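PDB 5NEC: TonB-dependent siderophore receptor from Pseudomonas aeruginosa 39016, which probably imports iron-loaded siderophores across the outer membrane, drawing energy from TonB through a plug domain held within a beta barrel. Local coordinates for residues L74-G79 with G658-D663; S53-P58 with K597-Y602; E459-N464 with A470-D475. All coordinates share one frame; numbering follows the deposited sequence.

Contact 1: L74-G79 with G658-D663; sequences LRTVPG and GAFYVD
Arg-75 and Phe-660 mark the nearest approach of the two backbones, their CA atoms 7.6 Å apart, and no hydrogen bond crosses between the segments. Residues 74-77 form a type I beta turn, closed by Val-77 N to Leu-74 O at 3.0 Å, which places Arg-75 and Thr-76 at its two corners. Residues 658-662 are extended strand, and Phe-660 projects from it toward those corners. Arg-75 CG lies over one face of the ring, 4.3 Å from the centroid of Phe-660 and 18° off the ring normal, a CH-pi contact displaced toward the rim. With Arg-75 chi1 at 88°, its CG sits between the backbone N and the carbonyl carbon, and the chain then runs extended to Arg-75 NE, 3.9 Å from Phe-660 CE2. The guanidinium plane is turned 55° from the ring, which rules out a parallel stack. Its charge is met elsewhere, by salt bridges to Asp-682 and Asp-72. Arg-75 O, 3.5 Å from Phe-660 CD1, also accepts a hydrogen bond from Ser-642, while Thr-76 CG2 approaches Phe-660 CE1 at 4.3 Å. This is a plug-to-barrel-wall contact: the turn begins where helix 70-74 of the plug ends, Val-77 leans on plug strand 54-57, and barrel strand 653-666 runs between strands 639-650 and 674-688, the former also touched by Pro-78.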
loop_
_atom_site.group_PDB
_atom_site.type_symbol
_atom_site.label_atom_id
_atom_site.label_comp_id
_atom_site.label_asym_id
_atom_site.label_seq_id
_atom_site.Cartn_x
_atom_site.Cartn_y
_atom_site.Cartn_z
ATOM N N LEU A 74 3.089 -5.746 2.665
ATOM C CA LEU A 74 3.223 -5.997 1.221
ATOM C C LEU A 74 4.613 -6.484 0.777
ATOM O O LEU A 74 4.769 -6.893 -0.363
ATOM C CB LEU A 74 2.783 -4.779 0.398
ATOM C CG LEU A 74 1.278 -4.498 0.377
ATOM C CD1 LEU A 74 1.021 -3.104 -0.191
ATOM C CD2 LEU A 74 0.484 -5.552 -0.403
ATOM N N ARG A 75 5.603 -6.490 1.670
ATOM C CA ARG A 75 6.884 -7.135 1.373
ATOM C C ARG A 75 6.735 -8.617 0.995
ATOM O O ARG A 75 7.591 -9.155 0.301
ATOM C CB ARG A 75 7.892 -6.951 2.523
ATOM C CG ARG A 75 7.880 -7.990 3.650
ATOM C CD ARG A 75 8.673 -7.481 4.856
ATOM N NE ARG A 75 8.874 -8.478 5.915
ATOM C CZ ARG A 75 8.087 -8.684 6.981
ATOM N NH1 ARG A 75 6.954 -8.004 7.194
ATOM N NH2 ARG A 75 8.442 -9.615 7.857
ATOM N N THR A 76 5.643 -9.257 1.446
ATOM C CA THR A 76 5.305 -10.642 1.070
ATOM C C THR A 76 4.811 -10.847 -0.371
ATOM O O THR A 76 4.714 -11.967 -0.813
ATOM C CB THR A 76 4.244 -11.253 2.035
ATOM O OG1 THR A 76 3.090 -10.400 2.117
ATOM C CG2 THR A 76 4.820 -11.456 3.412
ATOM N N VAL A 77 4.473 -9.784 -1.082
ATOM C CA VAL A 77 4.023 -9.885 -2.463
ATOM C C VAL A 77 5.051 -9.190 -3.350
ATOM O O VAL A 77 5.130 -7.957 -3.356
ATOM C CB VAL A 77 2.639 -9.236 -2.651
ATOM C CG1 VAL A 77 2.199 -9.336 -4.104
ATOM C CG2 VAL A 77 1.629 -9.913 -1.735
ATOM N N PRO A 78 5.813 -9.968 -4.134
ATOM C CA PRO A 78 6.943 -9.402 -4.881
ATOM C C PRO A 78 6.515 -8.488 -6.007
ATOM O O PRO A 78 5.428 -8.640 -6.554
ATOM C CB PRO A 78 7.624 -10.645 -5.456
ATOM C CG PRO A 78 6.484 -11.595 -5.688
ATOM C CD PRO A 78 5.526 -11.360 -4.550
ATOM N N GLY A 79 7.376 -7.535 -6.344
ATOM C CA GLY A 79 7.108 -6.580 -7.441
ATOM C C GLY A 79 6.259 -5.352 -7.102
ATOM O O GLY A 79 5.855 -4.611 -8.001
ATOM N N GLY A 658 11.291 -15.831 6.585
ATOM C CA GLY A 658 11.111 -15.342 5.246
ATOM C C GLY A 658 12.421 -14.946 4.615
ATOM O O GLY A 658 13.333 -14.517 5.306
ATOM N N ALA A 659 12.500 -15.115 3.301
ATOM C CA ALA A 659 13.606 -14.625 2.500
ATOM C C ALA A 659 13.005 -13.744 1.413
ATOM O O ALA A 659 12.068 -14.156 0.719
ATOM C CB ALA A 659 14.368 -15.779 1.882
ATOM N N PHE A 660 13.540 -12.531 1.270
ATOM C CA PHE A 660 13.010 -11.572 0.309
ATOM C C PHE A 660 14.154 -11.034 -0.525
ATOM O O PHE A 660 15.126 -10.545 0.028
ATOM C CB PHE A 660 12.290 -10.436 1.045
ATOM C CG PHE A 660 11.286 -10.915 2.059
ATOM C CD1 PHE A 660 10.007 -11.266 1.674
ATOM C CD2 PHE A 660 11.638 -11.047 3.402
ATOM C CE1 PHE A 660 9.083 -11.723 2.606
ATOM C CE2 PHE A 660 10.726 -11.509 4.335
ATOM C CZ PHE A 660 9.445 -11.854 3.937
ATOM N N TYR A 661 14.047 -11.143 -1.844
ATOM C CA TYR A 661 14.998 -10.510 -2.757
ATOM C C TYR A 661 14.305 -9.401 -3.568
ATOM O O TYR A 661 13.172 -9.567 -4.034
ATOM C CB TYR A 661 15.656 -11.556 -3.674
ATOM C CG TYR A 661 16.544 -10.948 -4.732
ATOM C CD1 TYR A 661 17.856 -10.578 -4.439
ATOM C CD2 TYR A 661 16.062 -10.710 -6.028
ATOM C CE1 TYR A 661 18.668 -10.011 -5.398
ATOM C CE2 TYR A 661 16.871 -10.144 -6.998
ATOM C CZ TYR A 661 18.175 -9.803 -6.671
ATOM O OH TYR A 661 18.986 -9.229 -7.612
ATOM N N VAL A 662 14.981 -8.265 -3.708
ATOM C CA VAL A 662 14.547 -7.202 -4.622
ATOM C C VAL A 662 15.771 -6.775 -5.434
ATOM O O VAL A 662 16.789 -6.436 -4.863
ATOM C CB VAL A 662 13.944 -5.978 -3.878
ATOM C CG1 VAL A 662 13.598 -4.867 -4.856
ATOM C CG2 VAL A 662 12.708 -6.368 -3.092
ATOM N N ASP A 663 15.634 -6.783 -6.756
ATOM C CA ASP A 663 16.688 -6.385 -7.709
ATOM C C ASP A 663 16.911 -4.870 -7.596
ATOM O O ASP A 663 16.162 -4.180 -6.900
ATOM C CB ASP A 663 16.213 -6.754 -9.123
ATOM C CG ASP A 663 17.321 -6.945 -10.122
ATOM O OD1 ASP A 663 18.427 -6.387 -9.955
ATOM O OD2 ASP A 663 17.053 -7.656 -11.118
#

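Contact 2: S53-P58 with K597-Y602; sequences SVTVVP and KVFAGY
Phe-599 reaches from its strand to four consecutive residues, Thr-55 to Pro-58. Its CG stands anti to the backbone N (chi1 -172°), and the ring bridges two strands whose axes come no closer than 9.7 Å, a spacing too wide for backbone pairing. Phe-599 CE1 lies 3.2 Å from Val-56 O, which meets the ring at its edge, near the ring plane; the carbonyl oxygen thus faces the weakly positive C-H rim instead of the pi cloud. Thr-55 turns its methyl, not its hydroxyl, to the ring: CG2 is 3.7 Å from Phe-599 CZ. This segment is strand 54-57 of the plug, at one margin of the plug's small mixed sheet, whereas 597-602 belongs to the wall of the TonB-dependent receptor barrel; their N-to-C directions differ by 138°, and the wide spacing without hydrogen bonds marks two separate sheets. Val-57 crosses the phenyl at about a right angle. Its CG1 is anti to the backbone N (chi1 -176°); of the two branches CG2 touches, 4.1 Å from Phe-599 CZ, slightly farther than Val-57 CA at 3.9 Å. Pro-58, the N-cap residue of helix 59-64, and Phe-599 approach from opposite directions, Pro-58 CD 3.9 Å from Phe-599 CE1. The same helix adds Val-61 against Phe-599, and two residues earlier in the barrel strand Lys-597 makes a cation-pi contact with Tyr-33.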
loop_
_atom_site.group_PDB
_atom_site.type_symbol
_atom_site.label_atom_id
_atom_site.label_comp_id
_atom_site.label_asym_id
_atom_site.label_seq_id
_atom_site.Cartn_x
_atom_site.Cartn_y
_atom_site.Cartn_z
ATOM N N SER A 53 -4.495 -12.049 -12.337
ATOM C CA SER A 53 -3.567 -12.258 -11.227
ATOM C C SER A 53 -4.056 -11.524 -9.975
ATOM O O SER A 53 -4.086 -10.294 -9.944
ATOM C CB SER A 53 -2.169 -11.787 -11.608
ATOM O OG SER A 53 -1.670 -12.592 -12.656
ATOM N N VAL A 54 -4.447 -12.283 -8.951
ATOM C CA VAL A 54 -4.890 -11.719 -7.678
ATOM C C VAL A 54 -4.177 -12.443 -6.553
ATOM O O VAL A 54 -4.194 -13.665 -6.514
ATOM C CB VAL A 54 -6.408 -11.876 -7.482
ATOM C CG1 VAL A 54 -6.829 -11.341 -6.109
ATOM C CG2 VAL A 54 -7.165 -11.172 -8.608
ATOM N N THR A 55 -3.557 -11.694 -5.649
ATOM C CA THR A 55 -2.948 -12.261 -4.445
ATOM C C THR A 55 -3.578 -11.631 -3.213
ATOM O O THR A 55 -3.600 -10.405 -3.073
ATOM C CB THR A 55 -1.422 -12.024 -4.395
ATOM O OG1 THR A 55 -0.817 -12.532 -5.589
ATOM C CG2 THR A 55 -0.788 -12.682 -3.161
ATOM N N VAL A 56 -4.088 -12.468 -2.318
ATOM C CA VAL A 56 -4.629 -11.996 -1.058
ATOM C C VAL A 56 -3.605 -12.249 0.056
ATOM O O VAL A 56 -3.123 -13.357 0.214
ATOM C CB VAL A 56 -5.989 -12.652 -0.764
ATOM C CG1 VAL A 56 -6.531 -12.179 0.587
ATOM C CG2 VAL A 56 -6.965 -12.341 -1.902
ATOM N N VAL A 57 -3.229 -11.197 0.783
ATOM C CA VAL A 57 -2.425 -11.355 1.987
ATOM C C VAL A 57 -3.414 -11.566 3.122
ATOM O O VAL A 57 -4.097 -10.616 3.521
ATOM C CB VAL A 57 -1.529 -10.141 2.289
ATOM C CG1 VAL A 57 -0.636 -10.431 3.505
ATOM C CG2 VAL A 57 -0.697 -9.797 1.065
ATOM N N PRO A 58 -3.518 -12.809 3.627
ATOM C CA PRO A 58 -4.506 -13.090 4.665
ATOM C C PRO A 58 -4.079 -12.639 6.052
ATOM O O PRO A 58 -2.886 -12.439 6.310
ATOM C CB PRO A 58 -4.626 -14.605 4.622
ATOM C CG PRO A 58 -3.266 -15.060 4.219
ATOM C CD PRO A 58 -2.678 -13.988 3.348
ATOM N N LYS A 597 3.394 -24.589 6.107
ATOM C CA LYS A 597 2.678 -23.578 5.323
ATOM C C LYS A 597 3.620 -22.680 4.531
ATOM O O LYS A 597 4.764 -22.455 4.914
ATOM C CB LYS A 597 1.809 -22.705 6.229
ATOM C CG LYS A 597 0.685 -23.479 6.875
ATOM C CD LYS A 597 -0.376 -22.567 7.445
ATOM C CE LYS A 597 0.134 -21.831 8.669
ATOM N NZ LYS A 597 -0.985 -21.188 9.407
ATOM N N VAL A 598 3.108 -22.149 3.427
ATOM C CA VAL A 598 3.889 -21.306 2.543
ATOM C C VAL A 598 3.036 -20.173 1.931
ATOM O O VAL A 598 1.859 -20.361 1.610
ATOM C CB VAL A 598 4.601 -22.159 1.465
ATOM C CG1 VAL A 598 3.642 -22.591 0.364
ATOM C CG2 VAL A 598 5.791 -21.417 0.885
ATOM N N PHE A 599 3.645 -18.990 1.829
ATOM C CA PHE A 599 3.084 -17.866 1.105
ATOM C C PHE A 599 4.253 -17.232 0.366
ATOM O O PHE A 599 5.164 -16.704 0.991
ATOM C CB PHE A 599 2.445 -16.894 2.084
ATOM C CG PHE A 599 1.674 -15.787 1.433
ATOM C CD1 PHE A 599 0.353 -15.999 1.007
ATOM C CD2 PHE A 599 2.243 -14.519 1.269
ATOM C CE1 PHE A 599 -0.383 -14.978 0.410
ATOM C CE2 PHE A 599 1.512 -13.490 0.674
ATOM C CZ PHE A 599 0.197 -13.719 0.246
ATOM N N ALA A 600 4.246 -17.330 -0.961
ATOM C CA ALA A 600 5.434 -17.045 -1.765
ATOM C C ALA A 600 5.099 -16.636 -3.190
ATOM O O ALA A 600 4.067 -17.011 -3.712
ATOM C CB ALA A 600 6.368 -18.254 -1.771
ATOM N N GLY A 601 5.969 -15.829 -3.801
ATOM C CA GLY A 601 5.820 -15.439 -5.203
ATOM C C GLY A 601 7.119 -15.028 -5.865
ATOM O O GLY A 601 8.093 -14.691 -5.192
ATOM N N TYR A 602 7.143 -15.072 -7.189
ATOM C CA TYR A 602 8.269 -14.569 -7.974
ATOM C C TYR A 602 7.699 -13.616 -9.011
ATOM O O TYR A 602 6.614 -13.852 -9.523
ATOM C CB TYR A 602 9.067 -15.708 -8.648
ATOM C CG TYR A 602 10.052 -15.198 -9.700
ATOM C CD1 TYR A 602 11.272 -14.613 -9.336
ATOM C CD2 TYR A 602 9.733 -15.239 -11.060
ATOM C CE1 TYR A 602 12.148 -14.106 -10.303
ATOM C CE2 TYR A 602 10.601 -14.742 -12.025
ATOM C CZ TYR A 602 11.801 -14.182 -11.646
ATOM O OH TYR A 602 12.627 -13.693 -12.624
#

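Contact 3: E459-N464 with A470-D475; sequences ETTAKN and ATKLSD
Thr-460 and Asp-475 open an antiparallel pairing in which each hydrogen-bonded pair exchanges two main-chain bonds. Thr-460 N reaches Asp-475 O at 3.0 Å, nearly straight at 168° and in the carbonyl plane, and Asp-475 N returns to Thr-460 O. Ala-462 N to Leu-473 O is 2.9 Å, with its reverse bond comparable. At the hairpin end Asn-464 N bonds Thr-471 O at 3.0 Å, but Thr-471 N to Asn-464 O is weak at 3.3 Å; Asn-464 OD1 accepts a hydrogen bond from Gly-466 N in the connecting loop. Ala-462 O takes a second donor: water 1 donates a hydrogen bond to it at 2.7 Å and also hydrogen-bonds Thr-471 OG1. In the non-hydrogen-bonded pair Thr-461 and Ser-474, the hydroxyls OG1 and OG bond each other at 3.0 Å. On that same face Lys-463 and Lys-472 run side by side, their NZ atoms 5.1 Å apart. The other edge of 459-464 is served by strand 426-444, through backbone bonds to Thr-431, Val-429 and Asn-427. The main chain therefore supplies most of the bonding, while hydroxyls, water and lysines, whose like charges solvent would probably screen, fit a solvent-facing hairpin, probably on the extracellular side of the barrel.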
loop_
_atom_site.group_PDB
_atom_site.type_symbol
_atom_site.label_atom_id
_atom_site.label_comp_id
_atom_site.label_asym_id
_atom_site.label_seq_id
_atom_site.Cartn_x
_atom_site.Cartn_y
_atom_site.Cartn_z
ATOM N N GLU A 459 -15.247 15.967 -13.580
ATOM C CA GLU A 459 -15.264 17.450 -13.669
ATOM C C GLU A 459 -14.440 18.013 -12.541
ATOM O O GLU A 459 -14.702 17.651 -11.408
ATOM C CB GLU A 459 -16.666 18.026 -13.478
ATOM C CG GLU A 459 -17.699 17.618 -14.500
ATOM C CD GLU A 459 -18.985 18.451 -14.401
ATOM O OE1 GLU A 459 -18.900 19.695 -14.265
ATOM O OE2 GLU A 459 -20.090 17.864 -14.463
ATOM N N THR A 460 -13.468 18.888 -12.826
ATOM C CA THR A 460 -12.697 19.584 -11.772
ATOM C C THR A 460 -12.637 21.087 -11.974
ATOM O O THR A 460 -12.649 21.570 -13.087
ATOM C CB THR A 460 -11.229 19.089 -11.619
ATOM O OG1 THR A 460 -10.526 19.280 -12.847
ATOM C CG2 THR A 460 -11.167 17.634 -11.228
ATOM N N THR A 461 -12.547 21.809 -10.861
ATOM C CA THR A 461 -12.288 23.236 -10.848
ATOM C C THR A 461 -11.180 23.472 -9.860
ATOM O O THR A 461 -11.273 23.035 -8.733
ATOM C CB THR A 461 -13.544 24.008 -10.434
ATOM O OG1 THR A 461 -14.530 23.833 -11.450
ATOM C CG2 THR A 461 -13.278 25.494 -10.285
ATOM N N ALA A 462 -10.131 24.156 -10.291
ATOM C CA ALA A 462 -8.973 24.445 -9.442
ATOM C C ALA A 462 -8.848 25.953 -9.316
ATOM O O ALA A 462 -8.827 26.664 -10.329
ATOM C CB ALA A 462 -7.702 23.863 -10.042
ATOM N N LYS A 463 -8.794 26.439 -8.078
ATOM C CA LYS A 463 -8.538 27.836 -7.797
ATOM C C LYS A 463 -7.176 27.951 -7.152
ATOM O O LYS A 463 -6.939 27.401 -6.079
ATOM C CB LYS A 463 -9.611 28.416 -6.890
ATOM C CG LYS A 463 -10.895 28.659 -7.624
ATOM C CD LYS A 463 -12.036 28.939 -6.672
ATOM C CE LYS A 463 -13.371 28.976 -7.393
ATOM N NZ LYS A 463 -14.170 30.170 -6.979
ATOM N N ASN A 464 -6.283 28.676 -7.815
ATOM C CA ASN A 464 -4.921 28.827 -7.339
ATOM C C ASN A 464 -4.704 30.228 -6.808
ATOM O O ASN A 464 -4.598 31.186 -7.570
ATOM C CB ASN A 464 -3.947 28.548 -8.470
ATOM C CG ASN A 464 -2.512 28.530 -8.015
ATOM O OD1 ASN A 464 -2.206 28.488 -6.825
ATOM N ND2 ASN A 464 -1.615 28.575 -8.971
ATOM N N ALA A 470 -5.675 35.442 -8.613
ATOM C CA ALA A 470 -6.022 34.037 -8.510
ATOM C C ALA A 470 -6.613 33.546 -9.825
ATOM O O ALA A 470 -7.337 34.286 -10.493
ATOM C CB ALA A 470 -7.008 33.817 -7.381
ATOM N N THR A 471 -6.279 32.308 -10.195
ATOM C CA THR A 471 -6.795 31.672 -11.412
ATOM C C THR A 471 -7.878 30.672 -11.049
ATOM O O THR A 471 -7.851 30.051 -9.959
ATOM C CB THR A 471 -5.690 30.961 -12.225
ATOM O OG1 THR A 471 -5.052 29.954 -11.424
ATOM C CG2 THR A 471 -4.621 31.991 -12.710
ATOM N N LYS A 472 -8.843 30.572 -11.962
ATOM C CA LYS A 472 -9.904 29.612 -11.899
ATOM C C LYS A 472 -9.876 28.831 -13.213
ATOM O O LYS A 472 -10.125 29.399 -14.273
ATOM C CB LYS A 472 -11.230 30.324 -11.715
ATOM C CG LYS A 472 -12.382 29.375 -11.452
ATOM C CD LYS A 472 -13.719 30.076 -11.643
ATOM C CE LYS A 472 -14.849 29.076 -11.473
ATOM N NZ LYS A 472 -16.157 29.749 -11.663
ATOM N N LEU A 473 -9.575 27.533 -13.135
ATOM C CA LEU A 473 -9.433 26.678 -14.318
ATOM C C LEU A 473 -10.251 25.408 -14.156
ATOM O O LEU A 473 -10.124 24.719 -13.167
ATOM C CB LEU A 473 -7.949 26.356 -14.553
ATOM C CG LEU A 473 -7.090 27.594 -14.924
ATOM C CD1 LEU A 473 -5.592 27.256 -14.894
ATOM C CD2 LEU A 473 -7.484 28.221 -16.273
ATOM N N SER A 474 -11.100 25.128 -15.134
ATOM C CA SER A 474 -11.942 23.934 -15.147
ATOM C C SER A 474 -11.491 22.920 -16.182
ATOM O O SER A 474 -10.832 23.252 -17.158
ATOM C CB SER A 474 -13.387 24.302 -15.427
ATOM O OG SER A 474 -13.966 24.853 -14.264
ATOM N N ASP A 475 -11.871 21.675 -15.955
ATOM C CA ASP A 475 -11.539 20.586 -16.846
ATOM C C ASP A 475 -12.626 19.511 -16.790
ATOM O O ASP A 475 -13.201 19.270 -15.739
ATOM C CB ASP A 475 -10.177 20.018 -16.463
ATOM C CG ASP A 475 -9.556 19.192 -17.568
ATOM O OD1 ASP A 475 -9.761 19.516 -18.764
ATOM O OD2 ASP A 475 -8.851 18.210 -17.236
HETATM O O HOH W 1 -6.358 27.375 -11.161
#

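Contacts 1 and 2 are buried and join the plug to the barrel wall, each around one phenylalanine from a barrel strand; their centres lie 11 Å apart and they touch, Val-77 CG2 packing 3.6 Å from Val-57 CG2 and Pro-78 CG 3.5 Å from Gly-601 C. Neither has a hydrogen bond between its segments; contact 1 adds an arginine held by salt bridges outside it, whereas contact 2 brings apolar groups and one carbonyl oxygen to the ring. Contact 3 differs in kind: it pairs two barrel strands at the surface by regular backbone bonding, with polar side chains around it. It lies beyond the chain's centre from the others, its nearest atoms about 26 Å from contact 1.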